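Local coordinates for protein cystathionine gamma-synthase (Xanthomonas oryzae pv. oryzae KACC 10331, PDB 6LD7) that probably catalyses a pyridoxal 5'-phosphate-dependent step of methionine biosynthesis, joining cysteine to an activated homoserine to give cystathionine, at residues R65-E70 with L251-L256; E74-A79 with Q193-F198; G81-T86 with G219-A224; I164-F169 with A301-G306. The protein carries 1 engineered substitution. One frame throughout, in Å; residues are numbered along the deposited sequence.

Interaction 1 (R65-E70 with L251-L256)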
loop_
_atom_site.group_PDB
_atom_site.type_symbol
_atom_site.label_atom_id
_atom_site.label_comp_id
_atom_site.label_asym_id
_atom_site.label_seq_id
_atom_site.Cartn_x
_atom_site.Cartn_y
_atom_site.Cartn_z
ATOM N N ARG C 65 14.319 -0.177 1.313
ATOM C CA ARG C 65 15.028 0.269 0.094
ATOM C C ARG C 65 16.397 -0.472 -0.041
ATOM O O ARG C 65 16.730 -0.906 -1.112
ATOM C CB ARG C 65 15.150 1.792 0.086
ATOM C CG ARG C 65 15.661 2.303 -1.250
ATOM C CD ARG C 65 15.430 3.787 -1.480
ATOM N NE ARG C 65 16.212 4.439 -0.556
ATOM C CZ ARG C 65 15.795 5.338 0.358
ATOM N NH1 ARG C 65 14.611 5.932 0.385
ATOM N NH2 ARG C 65 16.712 5.722 1.202
ATOM N N ASP C 66 17.147 -0.591 1.060
ATOM C CA ASP C 66 18.466 -1.213 1.116
ATOM C C ASP C 66 18.361 -2.710 0.803
ATOM O O ASP C 66 19.267 -3.219 0.232
ATOM C CB ASP C 66 19.125 -1.027 2.471
ATOM C CG ASP C 66 19.719 0.363 2.602
ATOM O OD1 ASP C 66 19.746 1.089 1.598
ATOM O OD2 ASP C 66 20.002 0.745 3.715
ATOM N N LEU C 67 17.301 -3.394 1.155
ATOM C CA LEU C 67 17.183 -4.808 0.743
ATOM C C LEU C 67 17.186 -4.878 -0.766
ATOM O O LEU C 67 17.662 -5.805 -1.239
ATOM C CB LEU C 67 15.849 -5.351 1.183
ATOM C CG LEU C 67 15.847 -6.259 2.374
ATOM C CD1 LEU C 67 14.378 -6.591 2.661
ATOM C CD2 LEU C 67 16.670 -7.496 2.074
ATOM N N LEU C 68 16.460 -3.985 -1.445
ATOM C CA LEU C 68 16.408 -4.028 -2.896
ATOM C C LEU C 68 17.804 -3.686 -3.444
ATOM O O LEU C 68 18.265 -4.309 -4.401
ATOM C CB LEU C 68 15.313 -3.105 -3.415
ATOM C CG LEU C 68 15.244 -2.983 -4.916
ATOM C CD1 LEU C 68 14.871 -4.332 -5.539
ATOM C CD2 LEU C 68 14.195 -1.955 -5.337
ATOM N N GLY C 69 18.417 -2.649 -2.900
ATOM C CA GLY C 69 19.814 -2.320 -3.210
ATOM C C GLY C 69 20.752 -3.491 -3.143
ATOM O O GLY C 69 21.496 -3.740 -4.130
ATOM N N GLU C 70 20.718 -4.192 -2.028
ATOM C CA GLU C 70 21.575 -5.351 -1.808
ATOM C C GLU C 70 21.195 -6.469 -2.766
ATOM O O GLU C 70 22.112 -7.093 -3.319
ATOM C CB GLU C 70 21.400 -5.943 -0.429
ATOM C CG GLU C 70 22.217 -5.282 0.621
ATOM C CD GLU C 70 21.679 -5.709 2.014
ATOM O OE1 GLU C 70 21.065 -6.875 2.135
ATOM O OE2 GLU C 70 21.751 -4.863 2.948
ATOM N N LEU C 251 7.340 -3.184 -3.557
ATOM C CA LEU C 251 6.673 -3.785 -4.729
ATOM C C LEU C 251 7.740 -4.283 -5.730
ATOM O O LEU C 251 7.507 -5.315 -6.384
ATOM C CB LEU C 251 5.802 -2.745 -5.411
ATOM C CG LEU C 251 4.398 -2.551 -4.835
ATOM C CD1 LEU C 251 3.618 -1.684 -5.779
ATOM C CD2 LEU C 251 3.702 -3.920 -4.622
ATOM N N THR C 252 8.828 -3.560 -5.896
ATOM C CA THR C 252 9.902 -3.971 -6.837
ATOM C C THR C 252 10.666 -5.187 -6.376
ATOM O O THR C 252 10.820 -6.038 -7.191
ATOM C CB THR C 252 10.768 -2.892 -7.503
ATOM O OG1 THR C 252 12.159 -3.088 -7.861
ATOM C CG2 THR C 252 10.311 -1.521 -7.276
ATOM N N LEU C 253 10.963 -5.338 -5.113
ATOM C CA LEU C 253 11.528 -6.588 -4.639
ATOM C C LEU C 253 10.503 -7.723 -4.858
ATOM O O LEU C 253 10.890 -8.863 -5.307
ATOM C CB LEU C 253 11.892 -6.394 -3.181
ATOM C CG LEU C 253 12.780 -7.472 -2.635
ATOM C CD1 LEU C 253 14.119 -7.493 -3.330
ATOM C CD2 LEU C 253 12.952 -7.279 -1.149
ATOM N N ARG C 254 9.239 -7.484 -4.596
ATOM C CA ARG C 254 8.218 -8.510 -4.889
ATOM C C ARG C 254 8.292 -8.935 -6.364
ATOM O O ARG C 254 8.295 -10.139 -6.682
ATOM C CB ARG C 254 6.847 -7.974 -4.552
ATOM C CG ARG C 254 5.780 -9.058 -4.449
ATOM C CD ARG C 254 4.430 -8.413 -4.233
ATOM N NE ARG C 254 3.408 -9.233 -3.642
ATOM C CZ ARG C 254 2.401 -9.767 -4.294
ATOM N NH1 ARG C 254 2.222 -9.551 -5.585
ATOM N NH2 ARG C 254 1.452 -10.336 -3.614
ATOM N N GLY C 255 8.309 -7.977 -7.280
ATOM C CA GLY C 255 8.443 -8.351 -8.681
ATOM C C GLY C 255 9.745 -9.087 -8.974
ATOM O O GLY C 255 9.682 -10.034 -9.735
ATOM N N LEU C 256 10.879 -8.705 -8.384
ATOM C CA LEU C 256 12.194 -9.312 -8.671
ATOM C C LEU C 256 12.115 -10.803 -8.440
ATOM O O LEU C 256 12.949 -11.548 -9.019
ATOM C CB LEU C 256 13.222 -8.826 -7.670
ATOM C CG LEU C 256 14.627 -8.561 -8.075
ATOM C CD1 LEU C 256 15.560 -8.533 -6.903
ATOM C CD2 LEU C 256 15.152 -9.259 -9.262
#

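Interaction 2 (E74-A79 with Q193-F198)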
loop_
_atom_site.group_PDB
_atom_site.type_symbol
_atom_site.label_atom_id
_atom_site.label_comp_id
_atom_site.label_asym_id
_atom_site.label_seq_id
_atom_site.Cartn_x
_atom_site.Cartn_y
_atom_site.Cartn_z
ATOM N N GLU C 74 23.961 -7.850 -5.465
ATOM C CA GLU C 74 24.266 -9.301 -5.508
ATOM C C GLU C 74 24.017 -9.873 -6.915
ATOM O O GLU C 74 24.856 -10.588 -7.400
ATOM C CB GLU C 74 23.516 -10.105 -4.466
ATOM C CG GLU C 74 23.923 -11.597 -4.539
ATOM C CD GLU C 74 23.293 -12.507 -3.482
ATOM O OE1 GLU C 74 22.518 -11.985 -2.635
ATOM O OE2 GLU C 74 23.541 -13.750 -3.509
ATOM N N LEU C 75 22.944 -9.583 -7.604
ATOM C CA LEU C 75 22.698 -10.084 -8.977
ATOM C C LEU C 75 23.708 -9.477 -9.938
ATOM O O LEU C 75 24.057 -10.158 -10.868
ATOM C CB LEU C 75 21.318 -9.627 -9.440
ATOM C CG LEU C 75 20.127 -10.553 -9.257
ATOM C CD1 LEU C 75 20.328 -11.610 -8.226
ATOM C CD2 LEU C 75 18.823 -9.770 -9.082
ATOM N N GLU C 76 24.100 -8.205 -9.812
ATOM C CA GLU C 76 25.033 -7.605 -10.790
ATOM C C GLU C 76 26.500 -7.962 -10.425
ATOM O O GLU C 76 27.365 -7.725 -11.218
ATOM C CB GLU C 76 24.794 -6.113 -10.928
ATOM C CG GLU C 76 23.537 -5.730 -11.672
ATOM C CD GLU C 76 23.556 -5.866 -13.210
ATOM O OE1 GLU C 76 24.459 -6.562 -13.826
ATOM O OE2 GLU C 76 22.573 -5.410 -13.808
ATOM N N GLY C 77 26.787 -8.443 -9.230
ATOM C CA GLY C 77 28.148 -8.710 -8.727
ATOM C C GLY C 77 28.801 -7.443 -8.257
ATOM O O GLY C 77 29.992 -7.289 -8.473
ATOM N N GLY C 78 28.088 -6.470 -7.678
ATOM C CA GLY C 78 28.786 -5.231 -7.281
ATOM C C GLY C 78 28.944 -5.079 -5.775
ATOM O O GLY C 78 28.428 -5.874 -5.059
ATOM N N ALA C 79 29.517 -3.969 -5.325
ATOM C CA ALA C 79 29.819 -3.668 -3.914
ATOM C C ALA C 79 28.540 -3.158 -3.232
ATOM O O ALA C 79 28.407 -3.388 -2.093
ATOM C CB ALA C 79 30.991 -2.695 -3.828
ATOM N N GLN C 193 22.453 -10.402 -18.428
ATOM C CA GLN C 193 23.700 -9.700 -18.784
ATOM C C GLN C 193 24.227 -9.084 -17.511
ATOM O O GLN C 193 23.424 -8.363 -16.761
ATOM C CB GLN C 193 23.468 -8.659 -19.913
ATOM C CG GLN C 193 24.716 -7.966 -20.382
ATOM C CD GLN C 193 24.394 -7.005 -21.498
ATOM O OE1 GLN C 193 23.855 -5.850 -21.281
ATOM N NE2 GLN C 193 24.767 -7.427 -22.700
ATOM N N LYS C 194 25.512 -9.263 -17.329
ATOM C CA LYS C 194 26.263 -8.777 -16.156
ATOM C C LYS C 194 27.465 -7.947 -16.579
ATOM O O LYS C 194 28.618 -8.410 -16.588
ATOM C CB LYS C 194 26.672 -9.958 -15.303
ATOM C CG LYS C 194 25.508 -10.680 -14.633
ATOM C CD LYS C 194 25.941 -11.890 -13.782
ATOM C CE LYS C 194 26.889 -11.416 -12.693
ATOM N NZ LYS C 194 27.121 -12.494 -11.704
ATOM N N PRO C 195 27.240 -6.647 -16.837
ATOM C CA PRO C 195 28.299 -5.780 -17.329
ATOM C C PRO C 195 29.496 -5.642 -16.383
ATOM O O PRO C 195 30.660 -5.453 -16.869
ATOM C CB PRO C 195 27.599 -4.458 -17.601
ATOM C CG PRO C 195 26.178 -4.861 -17.808
ATOM C CD PRO C 195 25.940 -5.979 -16.804
ATOM N N LEU C 196 29.283 -5.818 -15.091
ATOM C CA LEU C 196 30.408 -5.688 -14.115
ATOM C C LEU C 196 31.320 -6.885 -14.280
ATOM O O LEU C 196 32.434 -6.724 -13.902
ATOM C CB LEU C 196 29.964 -5.560 -12.657
ATOM C CG LEU C 196 28.946 -4.444 -12.330
ATOM C CD1 LEU C 196 28.591 -4.396 -10.828
ATOM C CD2 LEU C 196 29.434 -3.079 -12.749
ATOM N N ASP C 197 30.882 -8.008 -14.838
ATOM C CA ASP C 197 31.782 -9.157 -15.072
ATOM C C ASP C 197 32.811 -8.770 -16.145
ATOM O O ASP C 197 33.801 -9.395 -16.174
ATOM C CB ASP C 197 31.046 -10.415 -15.546
ATOM C CG ASP C 197 30.262 -11.129 -14.449
ATOM O OD1 ASP C 197 30.385 -10.694 -13.326
ATOM O OD2 ASP C 197 29.550 -12.145 -14.736
ATOM N N PHE C 198 32.517 -7.811 -17.023
ATOM C CA PHE C 198 33.385 -7.366 -18.118
ATOM C C PHE C 198 34.234 -6.187 -17.646
ATOM O O PHE C 198 34.893 -5.584 -18.467
ATOM C CB PHE C 198 32.505 -7.037 -19.327
ATOM C CG PHE C 198 31.787 -8.224 -19.898
ATOM C CD1 PHE C 198 32.418 -9.056 -20.797
ATOM C CD2 PHE C 198 30.508 -8.542 -19.548
ATOM C CE1 PHE C 198 31.813 -10.191 -21.290
ATOM C CE2 PHE C 198 29.891 -9.665 -20.073
ATOM C CZ PHE C 198 30.553 -10.494 -20.939
HETATM O O HOH W 1 26.982 -6.805 -13.720
#

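Interaction 3 (G81-T86 with G219-A224)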
loop_
_atom_site.group_PDB
_atom_site.type_symbol
_atom_site.label_atom_id
_atom_site.label_comp_id
_atom_site.label_asym_id
_atom_site.label_seq_id
_atom_site.Cartn_x
_atom_site.Cartn_y
_atom_site.Cartn_z
ATOM N N GLY C 81 24.236 -1.167 -4.033
ATOM C CA GLY C 81 23.230 -0.576 -4.920
ATOM C C GLY C 81 22.567 0.625 -4.287
ATOM O O GLY C 81 22.368 0.609 -3.081
ATOM N N VAL C 82 22.246 1.621 -5.101
ATOM C CA VAL C 82 21.432 2.774 -4.690
ATOM C C VAL C 82 20.158 2.702 -5.502
ATOM O O VAL C 82 20.259 2.508 -6.699
ATOM C CB VAL C 82 22.194 4.085 -4.931
ATOM C CG1 VAL C 82 21.405 5.290 -4.539
ATOM C CG2 VAL C 82 23.445 4.079 -4.122
ATOM N N ILE C 83 19.026 2.929 -4.850
ATOM C CA ILE C 83 17.685 2.881 -5.467
ATOM C C ILE C 83 17.156 4.323 -5.600
ATOM O O ILE C 83 17.000 5.028 -4.573
ATOM C CB ILE C 83 16.768 1.969 -4.626
ATOM C CG1 ILE C 83 17.301 0.521 -4.464
ATOM C CG2 ILE C 83 15.374 1.943 -5.232
ATOM C CD1 ILE C 83 17.595 -0.220 -5.734
ATOM N N THR C 84 16.726 4.698 -6.805
ATOM C CA THR C 84 16.266 6.053 -7.132
ATOM C C THR C 84 14.781 6.025 -7.392
ATOM O O THR C 84 14.184 4.948 -7.716
ATOM C CB THR C 84 17.128 6.616 -8.289
ATOM O OG1 THR C 84 16.981 5.791 -9.451
ATOM C CG2 THR C 84 18.595 6.683 -7.899
ATOM N N SER C 85 14.195 7.195 -7.376
ATOM C CA SER C 85 12.755 7.341 -7.634
ATOM C C SER C 85 12.403 7.084 -9.099
ATOM O O SER C 85 11.260 6.692 -9.307
ATOM C CB SER C 85 12.277 8.717 -7.176
ATOM O OG SER C 85 12.980 9.646 -7.978
ATOM N N THR C 86 13.339 7.211 -10.040
ATOM C CA THR C 86 13.138 6.820 -11.447
ATOM C C THR C 86 14.430 6.355 -12.074
ATOM O O THR C 86 15.574 6.633 -11.524
ATOM C CB THR C 86 12.612 8.029 -12.230
ATOM O OG1 THR C 86 13.583 9.061 -12.356
ATOM C CG2 THR C 86 11.384 8.650 -11.584
ATOM N N GLY C 219 10.989 3.376 -11.061
ATOM C CA GLY C 219 12.167 3.315 -10.168
ATOM C C GLY C 219 13.464 3.168 -10.970
ATOM O O GLY C 219 13.406 2.799 -12.119
ATOM N N GLY C 220 14.612 3.396 -10.329
ATOM C CA GLY C 220 15.936 3.148 -10.862
ATOM C C GLY C 220 16.841 2.538 -9.844
ATOM O O GLY C 220 16.483 2.468 -8.651
ATOM N N ALA C 221 18.011 2.134 -10.310
ATOM C CA ALA C 221 19.066 1.545 -9.493
ATOM C C ALA C 221 20.420 1.783 -10.163
ATOM O O ALA C 221 20.506 1.821 -11.407
ATOM C CB ALA C 221 18.690 0.083 -9.344
ATOM N N VAL C 222 21.429 1.970 -9.344
ATOM C CA VAL C 222 22.808 2.005 -9.766
ATOM C C VAL C 222 23.564 1.078 -8.854
ATOM O O VAL C 222 23.439 1.178 -7.621
ATOM C CB VAL C 222 23.427 3.412 -9.635
ATOM C CG1 VAL C 222 24.751 3.430 -10.341
ATOM C CG2 VAL C 222 22.540 4.407 -10.213
ATOM N N VAL C 223 24.370 0.252 -9.471
ATOM C CA VAL C 223 25.261 -0.669 -8.785
ATOM C C VAL C 223 26.688 -0.320 -9.219
ATOM O O VAL C 223 26.995 -0.246 -10.411
ATOM C CB VAL C 223 24.862 -2.130 -9.079
ATOM C CG1 VAL C 223 25.874 -3.075 -8.478
ATOM C CG2 VAL C 223 23.470 -2.482 -8.536
ATOM N N ALA C 224 27.539 -0.111 -8.237
ATOM C CA ALA C 224 28.969 0.129 -8.432
ATOM C C ALA C 224 29.750 -1.145 -8.155
ATOM O O ALA C 224 29.444 -1.830 -7.169
ATOM C CB ALA C 224 29.470 1.247 -7.586
#

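Interaction 4 (I164-F169 with A301-G306)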
loop_
_atom_site.group_PDB
_atom_site.type_symbol
_atom_site.label_atom_id
_atom_site.label_comp_id
_atom_site.label_asym_id
_atom_site.label_seq_id
_atom_site.Cartn_x
_atom_site.Cartn_y
_atom_site.Cartn_z
ATOM N N ILE C 164 24.024 -4.408 -30.777
ATOM C CA ILE C 164 24.800 -4.976 -29.666
ATOM C C ILE C 164 26.132 -4.266 -29.582
ATOM O O ILE C 164 26.873 -4.253 -30.554
ATOM C CB ILE C 164 24.924 -6.467 -29.919
ATOM C CG1 ILE C 164 23.570 -7.126 -30.250
ATOM C CG2 ILE C 164 25.587 -7.164 -28.766
ATOM C CD1 ILE C 164 22.599 -7.109 -29.124
ATOM N N THR C 165 26.479 -3.725 -28.439
ATOM C CA THR C 165 27.808 -3.185 -28.203
ATOM C C THR C 165 28.614 -4.252 -27.502
ATOM O O THR C 165 28.119 -4.888 -26.515
ATOM C CB THR C 165 27.738 -1.961 -27.294
ATOM O OG1 THR C 165 26.849 -1.028 -27.905
ATOM C CG2 THR C 165 29.088 -1.368 -27.031
ATOM N N ASP C 166 29.870 -4.346 -27.906
ATOM C CA ASP C 166 30.799 -5.369 -27.380
ATOM C C ASP C 166 31.378 -4.859 -26.086
ATOM O O ASP C 166 32.232 -3.942 -26.070
ATOM C CB ASP C 166 31.795 -5.719 -28.481
ATOM C CG ASP C 166 32.868 -6.707 -28.066
ATOM O OD1 ASP C 166 33.076 -6.961 -26.805
ATOM O OD2 ASP C 166 33.461 -7.229 -29.018
ATOM N N LEU C 167 30.875 -5.375 -24.983
ATOM C CA LEU C 167 31.258 -4.859 -23.648
ATOM C C LEU C 167 32.766 -4.960 -23.460
ATOM O O LEU C 167 33.395 -3.978 -22.964
ATOM C CB LEU C 167 30.504 -5.630 -22.553
ATOM C CG LEU C 167 28.992 -5.359 -22.512
ATOM C CD1 LEU C 167 28.315 -6.226 -21.481
ATOM C CD2 LEU C 167 28.733 -3.890 -22.198
ATOM N N ARG C 168 33.324 -6.141 -23.639
ATOM C CA ARG C 168 34.769 -6.356 -23.323
ATOM C C ARG C 168 35.599 -5.375 -24.185
ATOM O O ARG C 168 36.520 -4.754 -23.678
ATOM C CB ARG C 168 35.240 -7.814 -23.606
ATOM C CG ARG C 168 36.544 -8.102 -22.869
ATOM C CD ARG C 168 37.075 -9.505 -22.986
ATOM N NE ARG C 168 36.413 -10.484 -22.151
ATOM C CZ ARG C 168 35.402 -11.301 -22.505
ATOM N NH1 ARG C 168 34.848 -11.290 -23.710
ATOM N NH2 ARG C 168 34.884 -12.091 -21.584
ATOM N N PHE C 169 35.305 -5.272 -25.467
ATOM C CA PHE C 169 36.050 -4.363 -26.385
ATOM C C PHE C 169 35.974 -2.931 -25.834
ATOM O O PHE C 169 37.034 -2.211 -25.638
ATOM C CB PHE C 169 35.480 -4.475 -27.817
ATOM C CG PHE C 169 35.983 -3.411 -28.764
ATOM C CD1 PHE C 169 37.325 -3.340 -29.098
ATOM C CD2 PHE C 169 35.102 -2.536 -29.382
ATOM C CE1 PHE C 169 37.796 -2.323 -29.936
ATOM C CE2 PHE C 169 35.558 -1.541 -30.231
ATOM C CZ PHE C 169 36.911 -1.418 -30.497
ATOM N N ALA C 301 25.233 -13.842 -28.282
ATOM C CA ALA C 301 25.226 -15.260 -27.798
ATOM C C ALA C 301 26.349 -15.419 -26.780
ATOM O O ALA C 301 26.161 -16.126 -25.856
ATOM C CB ALA C 301 25.416 -16.276 -28.952
ATOM N N ARG C 302 27.438 -14.673 -26.864
ATOM C CA ARG C 302 28.546 -14.807 -25.864
ATOM C C ARG C 302 28.378 -13.841 -24.700
ATOM O O ARG C 302 28.752 -14.257 -23.669
ATOM C CB ARG C 302 29.943 -14.571 -26.479
ATOM C CG ARG C 302 30.278 -15.736 -27.418
ATOM C CD ARG C 302 30.746 -17.063 -26.782
ATOM N NE ARG C 302 32.156 -16.849 -26.391
ATOM C CZ ARG C 302 33.210 -16.722 -27.233
ATOM N NH1 ARG C 302 34.416 -16.447 -26.754
ATOM N NH2 ARG C 302 33.073 -16.893 -28.541
ATOM N N GLN C 303 27.974 -12.576 -24.856
ATOM C CA GLN C 303 28.035 -11.719 -23.675
ATOM C C GLN C 303 26.704 -11.699 -22.888
ATOM O O GLN C 303 26.705 -11.107 -21.846
ATOM C CB GLN C 303 28.521 -10.339 -24.048
ATOM C CG GLN C 303 27.519 -9.448 -24.662
ATOM C CD GLN C 303 28.054 -8.066 -24.992
ATOM O OE1 GLN C 303 29.245 -7.806 -25.049
ATOM N NE2 GLN C 303 27.150 -7.227 -25.443
ATOM N N GLN C 304 25.634 -12.303 -23.391
ATOM C CA GLN C 304 24.271 -12.319 -22.834
ATOM C C GLN C 304 23.940 -13.784 -22.461
ATOM O O GLN C 304 24.423 -14.657 -23.160
ATOM C CB GLN C 304 23.197 -11.772 -23.805
ATOM C CG GLN C 304 23.485 -10.394 -24.384
ATOM C CD GLN C 304 22.474 -9.915 -25.403
ATOM O OE1 GLN C 304 22.735 -8.885 -26.033
ATOM N NE2 GLN C 304 21.342 -10.625 -25.598
ATOM N N LYS C 305 23.113 -14.047 -21.432
ATOM C CA LYS C 305 22.662 -15.415 -21.114
ATOM C C LYS C 305 21.359 -15.701 -21.836
ATOM O O LYS C 305 20.878 -16.800 -21.678
ATOM C CB LYS C 305 22.520 -15.614 -19.613
ATOM C CG LYS C 305 23.807 -15.226 -18.882
ATOM C CD LYS C 305 23.706 -14.980 -17.378
ATOM C CE LYS C 305 24.117 -16.206 -16.588
ATOM N NZ LYS C 305 24.525 -15.815 -15.222
ATOM N N GLY C 306 20.799 -14.770 -22.620
ATOM C CA GLY C 306 19.675 -15.151 -23.498
ATOM C C GLY C 306 19.464 -14.000 -24.423
ATOM O O GLY C 306 20.139 -12.952 -24.199
HETATM O O HOH W 2 31.842 -8.497 -24.834
#

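Interaction 1 (R65-E70 with L251-L256)
Leu67 and Leu68 meet Leu253 in a helix-helix contact, where helix 63-76 packs against helix 246-256. The two short segments run in roughly the same direction, with their axes 34° apart and 9.7 Å from each other at closest approach. No hydrogen bond crosses between them. The contact is made by the ends of leucine side chains and one threonine.

Leu68 carries most of it. Its CG lies anti to the backbone N (chi1 175°), and this swings both methyls towards the other helix although its CB does not point straight at it. CD1 comes to 3.9 Å from Leu253 CD1, with the two side chains sliding past each other in opposite directions. The same CD1 lies 4.5 Å from Leu256 CD1, at the limit of contact. The other branch, CD2, sits 3.4 Å from Thr252 OG1, and these two side chains cross at about a right angle. Thr252 OG1 is buried here and has no hydrogen-bond partner in the model. Leu253 uses its second methyl on Leu67: CD2 is 4.1 Å from Leu67 CD1, again nearly at right angles. Each branch of Leu253 thus takes one of the two consecutive leucines.

Helix 246-256 also faces the second subunit: Arg254 makes a salt bridge with Asp216 of that subunit, and Leu251 packs on Leu251 of that subunit. The layer extends one turn further along helix 63-76, where Ala71 touches both Leu253 and Leu256. Ile83 of strand 80-84 packs against Leu68 and Arg65, placing helix 63-76 between this strand and helix 246-256.

Interaction 2 (E74-A79 with Q193-F198)
Leu196 puts its CD1 methyl into the bend where helix 63-76 ends. CD1 lies 3.6 Å from Glu76 O and 3.6 Å from Gly78 CA. Beside it, the chain of Lys194 passes Leu75 O, with CE at 3.6 Å. Its amine turns back to Asp197 in a long salt bridge within the segment 193-198. The carboxylate of Glu76 reaches across to Pro195, with OE1 3.4 Å from CD of the ring.

No direct hydrogen bond joins the segments, but one water links them. It donates to Glu76 O (2.7 Å) and to Glu76 OE1 (2.5 Å, suspiciously short and of doubtful exact length), and accepts from Leu196 N (2.9 Å). The bend at chi2 (-76°) keeps OE1 on the side of its own carbonyl, near enough for one water to reach both. Further out, OE2 is hydrogen-bonded to His205 of strand 202-206, which fixes the other end of the carboxylate. Val203 of that strand touches the side chains of Glu76, Pro195 and Leu196.

The arrangement is a helix C terminus ended by glycine. Gly77 leaves the helix with positive phi (80°), and the chain turns through Gly78 into strand 80-84, alongside the 3-10 turn 195-198 that precedes strand 202-206.

Interaction 3 (G81-T86 with G219-A224)
Val82 and Val222 form the centre of an antiparallel strand pair. It belongs to the large mixed sheet of the pyridoxal-phosphate domain, which has the fold type I (aminotransferase-like) architecture. Strand 220-224 runs antiparallel to both of its neighbours and lies next to strand 80-84 at the sheet's end in this chain.

Backbone hydrogen bonds come first. Val82 and Val222 make a hydrogen-bonded pair, with Val82 N to Val222 O at 2.8 Å and Val222 N to Val82 O at 2.9 Å. Both point nearly along the C=O axis. Thr84 and Gly220 make the next such pair, with Thr84 N to Gly220 O at 2.9 Å and Gly220 N to Thr84 O at 3.1 Å. Here the donors stand well above the carbonyl planes, by 56° and 48°. Gly81 with Val223 and Ile83 with Ala221 are the non-hydrogen-bonded pairs. Weaker CA-H...O contacts accompany them, such as Ala221 CA to Val82 O at 3.2 Å.

One apolar side-chain pair crosses the strands: Ile83 CD1 lies 3.8 Å from Ala221 CB, on the face that helix 63-76 covers through Leu72. Val82, Thr84 and Val222 point to the other face, under helices 87-98 and 227-240.

Side-chain polar bonds gather at the end of strand 80-84. Thr86 N-caps helix 87-98: its OG1 bonds to Gly89 N and also to Gly241 O of the third subunit. The Thr84 hydroxyl stands between its backbone N and carbonyl carbon (chi1 61°), which brings it over Gly220. Thr84 OG1 donates to Thr86 O at 2.6 Å and lies only 3.2 Å from Gly220 CA.

Interaction 4 (I164-F169 with A301-G306)
Gln303, the last residue of helix 297-303, reaches across to Thr165 and Leu167. Its CB rests against the ring of Phe198. CG stands between the backbone N and the carbonyl carbon (chi1 79°), and beyond it the chain is extended, which carries the amide to the other segment. CD lies 3.8 Å from Leu167 CG, and these side chains cross at about a right angle.

The two ends of the amide take different partners. OE1 accepts from Leu167 N at 2.9 Å, in the carbonyl plane and on a lone pair, with a nearly straight N-H...O angle of 169°. OE1 also takes a water, 2.7 Å away. NE2 donates to Thr165 O at 2.7 Å, with the acceptor in the amide plane. NE2 also touches Ile164 CG2 at 3.7 Å. Next to it, Gln304 OE1 meets Ile164 CD1 at 3.6 Å.

The water on OE1 also donates to Asp166 OD1 and accepts from Arg168 N. OD1 itself accepts from Phe169 N at 3.1 Å. The site is therefore a helix N-cap: Asp166 caps helix 167-176, and the Gln303 amide spans Thr165 O and Leu167 N.

How the interactions relate
From the N terminus, helix 63-76 comes first and runs into strand 80-84. Interaction 1 closes the loop from this helix to helix 246-256, and interactions 2 and 3 both fall within that loop. Those two cross each other, as 74-79 returns to 193-198 while 81-86 returns to 219-224. They join at Ala79 N and Ala224 O, a probable hydrogen bond, and Leu196 packs on Val223. Interaction 4 starts inside the other loops and ends after them, crossing all three. It ties the start of helix 167-176 to the C-terminal end of helix 297-303. It touches interaction 2 through Gln193 and Phe198 but stays about 13 Å from interaction 1, nearest atoms.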